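Local structure of cytochrome c, 1 heme-binding site (Geobacter sulfurreducens, 4RLR) at residues P11-V15 and R16-C20; A100-K103 and A104-G107. The protein binds one heme and probably carries electrons as a monoheme cytochrome c of low reduction potential, essential for accepting electrons from an electrode. One frame throughout, in Å; residues are numbered along the deposited sequence.

Both contacts are local, each made within one continuous run of chain, yet they serve different places in the fold. Contact 1 (11-15 with 16-20) spans the end of helix 5-16 and the start of the heme-binding motif; Phe13 and the thioether-linked Cys17 are buried next to the heme, while Val15 is exposed and Arg16, partly so, reaches an acetate. Contact 2 (100-103 with 104-107) covers the C-terminal two turns of helix 92-106 and the exit at Gly107, where backbone bonds carry the structure; Phe102, Trp105 and Val106 are buried, while Ala100 and Ala104 stay exposed. The two helices touch directly: Ile12 CD1 lies 3.9 Å from Val101 CG1, and Ile12 CG2 packs against Phe102 CE1.

Contact 1: residues P11-V15 and R16-C20; sequences PIFDV and RCAGC. With HEM (protoporphyrin IX containing Fe), chain B; ACT (acetate ion), chain G.
Cys17 CB sits over one face of the Phe13 ring, 3.4 Å from its centroid and displaced toward the rim near CE2, a CH-pi contact. The sulfur of the same residue stands obliquely to the ring as a sulfur-aromatic neighbour, and the heme methyl CMB also approaches at a slant. The other flat group, the Arg16 guanidinium, has an acetate, probably from the crystallisation liquor, at its edge: NH2 donates to OXT at 2.9 Å, while NE makes a weaker bond to the same oxygen and also donates to His87 O.

Cys17 to Cys20 give the first four residues of the CXXCH heme-binding motif of c-type cytochromes, and His21, the axial iron ligand, completes it; Cys20 is a covalent heme-binding residue. Phe13 has CG anti to the backbone N (chi1 -171°), which carries the ring toward the C-terminal end of the helix; Ala18 CB packs at 4.0 Å from Phe13 CE1. Met48 and Asp49 also touch this ring.

Helix 5-16 ends here through backbone bonds. Arg16 N donates to Ile12 O at 2.8 Å in a nearly straight bond of 169°. Cys17 N to Phe13 O is the next bond of the same kind, bent at 142°, and Ala18 N reaches the same oxygen from five residues on. The two donors arrive from opposite faces of its carbonyl plane. One water links Val15 O to Gly19 N, donating to the first and accepting from the second, in place of a direct helical bond. Cys17 is joined to the heme by a thioether, SG to CAB at 2.0 Å.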
# COMPACT_ATOMS: atom_id res chain seq x y z
N PRO A 11 -8.09 -4.73 8.99
CA PRO A 11 -9.36 -4.05 9.23
C PRO A 11 -9.52 -2.76 8.39
O PRO A 11 -10.57 -2.58 7.78
CB PRO A 11 -9.31 -3.73 10.72
CG PRO A 11 -8.43 -4.75 11.29
CD PRO A 11 -7.36 -4.96 10.25
N ILE A 12 -8.48 -1.92 8.31
CA ILE A 12 -8.52 -0.71 7.50
C ILE A 12 -8.62 -1.07 6.02
O ILE A 12 -9.49 -0.58 5.31
CB ILE A 12 -7.27 0.20 7.71
CG1 ILE A 12 -7.21 0.69 9.17
CG2 ILE A 12 -7.30 1.39 6.78
CD1 ILE A 12 -5.90 1.29 9.55
N PHE A 13 -7.71 -1.93 5.57
CA PHE A 13 -7.66 -2.30 4.17
C PHE A 13 -8.99 -2.86 3.69
O PHE A 13 -9.45 -2.51 2.61
CB PHE A 13 -6.54 -3.31 3.90
CG PHE A 13 -6.31 -3.55 2.45
CD1 PHE A 13 -7.06 -4.50 1.77
CD2 PHE A 13 -5.40 -2.78 1.75
CE1 PHE A 13 -6.89 -4.70 0.41
CE2 PHE A 13 -5.22 -2.97 0.38
CZ PHE A 13 -5.99 -3.94 -0.29
N ASP A 14 -9.60 -3.75 4.48
CA ASP A 14 -10.88 -4.36 4.09
C ASP A 14 -11.98 -3.34 3.82
O ASP A 14 -12.83 -3.57 2.97
CB ASP A 14 -11.35 -5.39 5.13
CG ASP A 14 -10.53 -6.68 5.06
OD1 ASP A 14 -9.78 -6.84 4.08
OD2 ASP A 14 -10.64 -7.55 5.96
N VAL A 15 -11.98 -2.24 4.56
CA VAL A 15 -12.94 -1.17 4.35
C VAL A 15 -12.51 -0.27 3.20
O VAL A 15 -13.26 -0.05 2.26
CB VAL A 15 -13.12 -0.27 5.62
CG1 VAL A 15 -13.97 0.96 5.31
CG2 VAL A 15 -13.75 -1.02 6.73
N ARG A 16 -11.30 0.27 3.30
CA ARG A 16 -10.91 1.41 2.49
C ARG A 16 -10.25 1.12 1.14
O ARG A 16 -10.12 2.04 0.32
CB ARG A 16 -10.00 2.31 3.33
CG ARG A 16 -10.65 2.67 4.67
CD ARG A 16 -10.31 4.06 5.11
NE ARG A 16 -11.20 5.08 4.53
CZ ARG A 16 -12.37 5.46 5.06
NH1 ARG A 16 -12.85 4.92 6.18
NH2 ARG A 16 -13.08 6.39 4.46
N CYS A 17 -9.86 -0.13 0.91
CA CYS A 17 -8.98 -0.45 -0.23
C CYS A 17 -9.42 -1.68 -1.03
O CYS A 17 -9.23 -1.74 -2.23
CB CYS A 17 -7.55 -0.71 0.28
SG CYS A 17 -6.94 0.41 1.53
N ALA A 18 -10.04 -2.64 -0.35
CA ALA A 18 -10.41 -3.93 -0.93
C ALA A 18 -11.47 -3.83 -2.01
O ALA A 18 -11.60 -4.74 -2.81
CB ALA A 18 -10.88 -4.89 0.16
N GLY A 19 -12.22 -2.74 -2.02
CA GLY A 19 -13.19 -2.50 -3.07
C GLY A 19 -12.59 -2.57 -4.47
O GLY A 19 -13.26 -2.92 -5.44
N CYS A 20 -11.32 -2.21 -4.58
CA CYS A 20 -10.65 -2.05 -5.90
C CYS A 20 -9.38 -2.89 -5.93
O CYS A 20 -8.66 -2.92 -6.93
CB CYS A 20 -10.29 -0.58 -6.14
SG CYS A 20 -11.64 0.55 -6.06
CHA HEM B . -3.00 1.42 -7.49
CHB HEM B . -2.81 1.04 -2.68
CHC HEM B . -7.49 2.18 -2.61
CHD HEM B . -7.82 1.97 -7.38
C1A HEM B . -2.55 1.31 -6.19
C2A HEM B . -1.17 1.17 -5.83
C3A HEM B . -1.10 1.06 -4.50
C4A HEM B . -2.44 1.14 -3.99
CMA HEM B . 0.15 0.87 -3.64
CAA HEM B . -0.01 1.15 -6.84
CBA HEM B . 0.35 -0.24 -7.35
CGA HEM B . 1.60 -0.10 -8.20
O1A HEM B . 2.73 -0.03 -7.67
O2A HEM B . 1.46 -0.05 -9.43
C1B HEM B . -4.08 1.31 -2.25
C2B HEM B . -4.47 1.40 -0.88
C3B HEM B . -5.76 1.72 -0.84
C4B HEM B . -6.21 1.86 -2.21
CMB HEM B . -3.49 1.10 0.25
CAB HEM B . -6.66 1.96 0.38
CBB HEM B . -6.17 2.78 1.34
C1C HEM B . -7.98 2.18 -3.88
C2C HEM B . -9.36 2.41 -4.21
C3C HEM B . -9.48 2.33 -5.55
C4C HEM B . -8.15 2.10 -6.07
CMC HEM B . -10.46 2.62 -3.15
CAC HEM B . -10.73 2.53 -6.46
CBC HEM B . -11.70 3.40 -6.14
C1D HEM B . -6.56 1.75 -7.84
C2D HEM B . -6.25 1.56 -9.23
C3D HEM B . -4.74 1.39 -9.28
C4D HEM B . -4.30 1.49 -7.91
CMD HEM B . -7.28 1.53 -10.40
CAD HEM B . -3.87 1.15 -10.52
CBD HEM B . -3.68 2.44 -11.30
CGD HEM B . -2.75 3.33 -10.51
O1D HEM B . -1.55 3.02 -10.32
O2D HEM B . -3.23 4.37 -10.05
NA HEM B . -3.31 1.32 -5.05
NB HEM B . -5.16 1.62 -3.04
NC HEM B . -7.26 2.02 -5.05
ND HEM B . -5.39 1.71 -7.09
FE HEM B . -5.29 1.62 -4.97
C ACT G . -12.46 7.31 0.92
O ACT G . -12.40 7.09 -0.31
OXT ACT G . -12.19 6.37 1.72
CH3 ACT G . -12.83 8.66 1.46
O HOH W 1 -12.55 -0.29 -0.55

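Contact 2: residues A100-K103 and A104-G107; sequences AVFK and AWVG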
# COMPACT_ATOMS: atom_id res chain seq x y z
N ALA A 100 -1.01 6.99 9.84
CA ALA A 100 -0.08 6.80 10.92
C ALA A 100 0.04 5.31 11.26
O ALA A 100 1.11 4.85 11.62
CB ALA A 100 -0.49 7.63 12.15
N VAL A 101 -1.06 4.56 11.08
CA VAL A 101 -1.07 3.12 11.29
C VAL A 101 -0.23 2.42 10.23
O VAL A 101 0.54 1.50 10.54
CB VAL A 101 -2.53 2.58 11.30
CG1 VAL A 101 -2.58 1.08 11.52
CG2 VAL A 101 -3.39 3.29 12.37
N PHE A 102 -0.33 2.85 8.98
CA PHE A 102 0.49 2.25 7.93
C PHE A 102 1.98 2.54 8.12
O PHE A 102 2.81 1.68 7.83
CB PHE A 102 0.06 2.71 6.53
CG PHE A 102 -1.10 1.94 5.95
CD1 PHE A 102 -2.41 2.34 6.21
CD2 PHE A 102 -0.90 0.86 5.12
CE1 PHE A 102 -3.48 1.66 5.67
CE2 PHE A 102 -1.95 0.17 4.57
CZ PHE A 102 -3.25 0.57 4.84
N LYS A 103 2.35 3.73 8.59
CA LYS A 103 3.78 4.04 8.79
C LYS A 103 4.39 3.17 9.91
O LYS A 103 5.55 2.73 9.84
CB LYS A 103 4.02 5.52 9.07
CG LYS A 103 3.55 6.47 7.95
CD LYS A 103 4.27 7.80 8.01
CE LYS A 103 4.04 8.65 6.76
NZ LYS A 103 4.54 10.04 6.95
N ALA A 104 3.59 2.92 10.94
CA ALA A 104 4.04 2.05 12.03
C ALA A 104 4.21 0.63 11.56
O ALA A 104 5.13 -0.07 11.96
CB ALA A 104 3.05 2.09 13.16
N TRP A 105 3.32 0.19 10.69
CA TRP A 105 3.38 -1.18 10.23
C TRP A 105 4.59 -1.38 9.33
O TRP A 105 5.32 -2.36 9.43
CB TRP A 105 2.09 -1.52 9.48
CG TRP A 105 2.10 -2.90 8.89
CD1 TRP A 105 2.25 -4.07 9.57
CD2 TRP A 105 1.96 -3.25 7.51
NE1 TRP A 105 2.22 -5.13 8.69
CE2 TRP A 105 2.03 -4.66 7.43
CE3 TRP A 105 1.77 -2.51 6.34
CZ2 TRP A 105 1.92 -5.34 6.22
CZ3 TRP A 105 1.65 -3.19 5.14
CH2 TRP A 105 1.73 -4.59 5.09
N VAL A 106 4.80 -0.43 8.44
CA VAL A 106 5.82 -0.59 7.43
C VAL A 106 7.21 -0.55 8.05
O VAL A 106 8.10 -1.26 7.60
CB VAL A 106 5.68 0.45 6.32
CG1 VAL A 106 6.89 0.44 5.40
CG2 VAL A 106 4.38 0.19 5.51
N GLY A 107 7.37 0.25 9.10
CA GLY A 107 8.65 0.39 9.78
C GLY A 107 9.27 1.73 9.43
O GLY A 107 9.06 2.72 10.14
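Val106 CB lies 3.5 Å from Phe102 O, the carbonyl oxygen one turn earlier in the helix. From there the side chain branches. A chi1 of 170° sets CG2 anti to the carbonyl carbon and beside the backbone N, which places it at 3.2 Å from Phe102 O; beyond the turn, the side chain packs on Met67 of helix 65-70. Phe102 O also accepts a hydrogen bond from Val106 N at 3.0 Å.

That bond belongs to the alpha-helical ladder at the C-terminal end of helix 92-106, in which Ala104 N, Trp105 N, Val106 N and Gly107 N donate in turn to the carbonyls of Ala100, Val101, Phe102 and Lys103. Gly107 leaves the helix with a positive phi of 106°. Phe102 and Trp105 diverge from the turn, and their rings meet loosely and obliquely, CD2 to CE3 at 4.5 Å. The indole enters the core against Ile9, Tyr51, Leu54 and Leu66, with NE1 bonded to Thr128 O. On Lys103 the chain is extended beyond CG, and its ammonium group forms a cation-pi contact with Trp109.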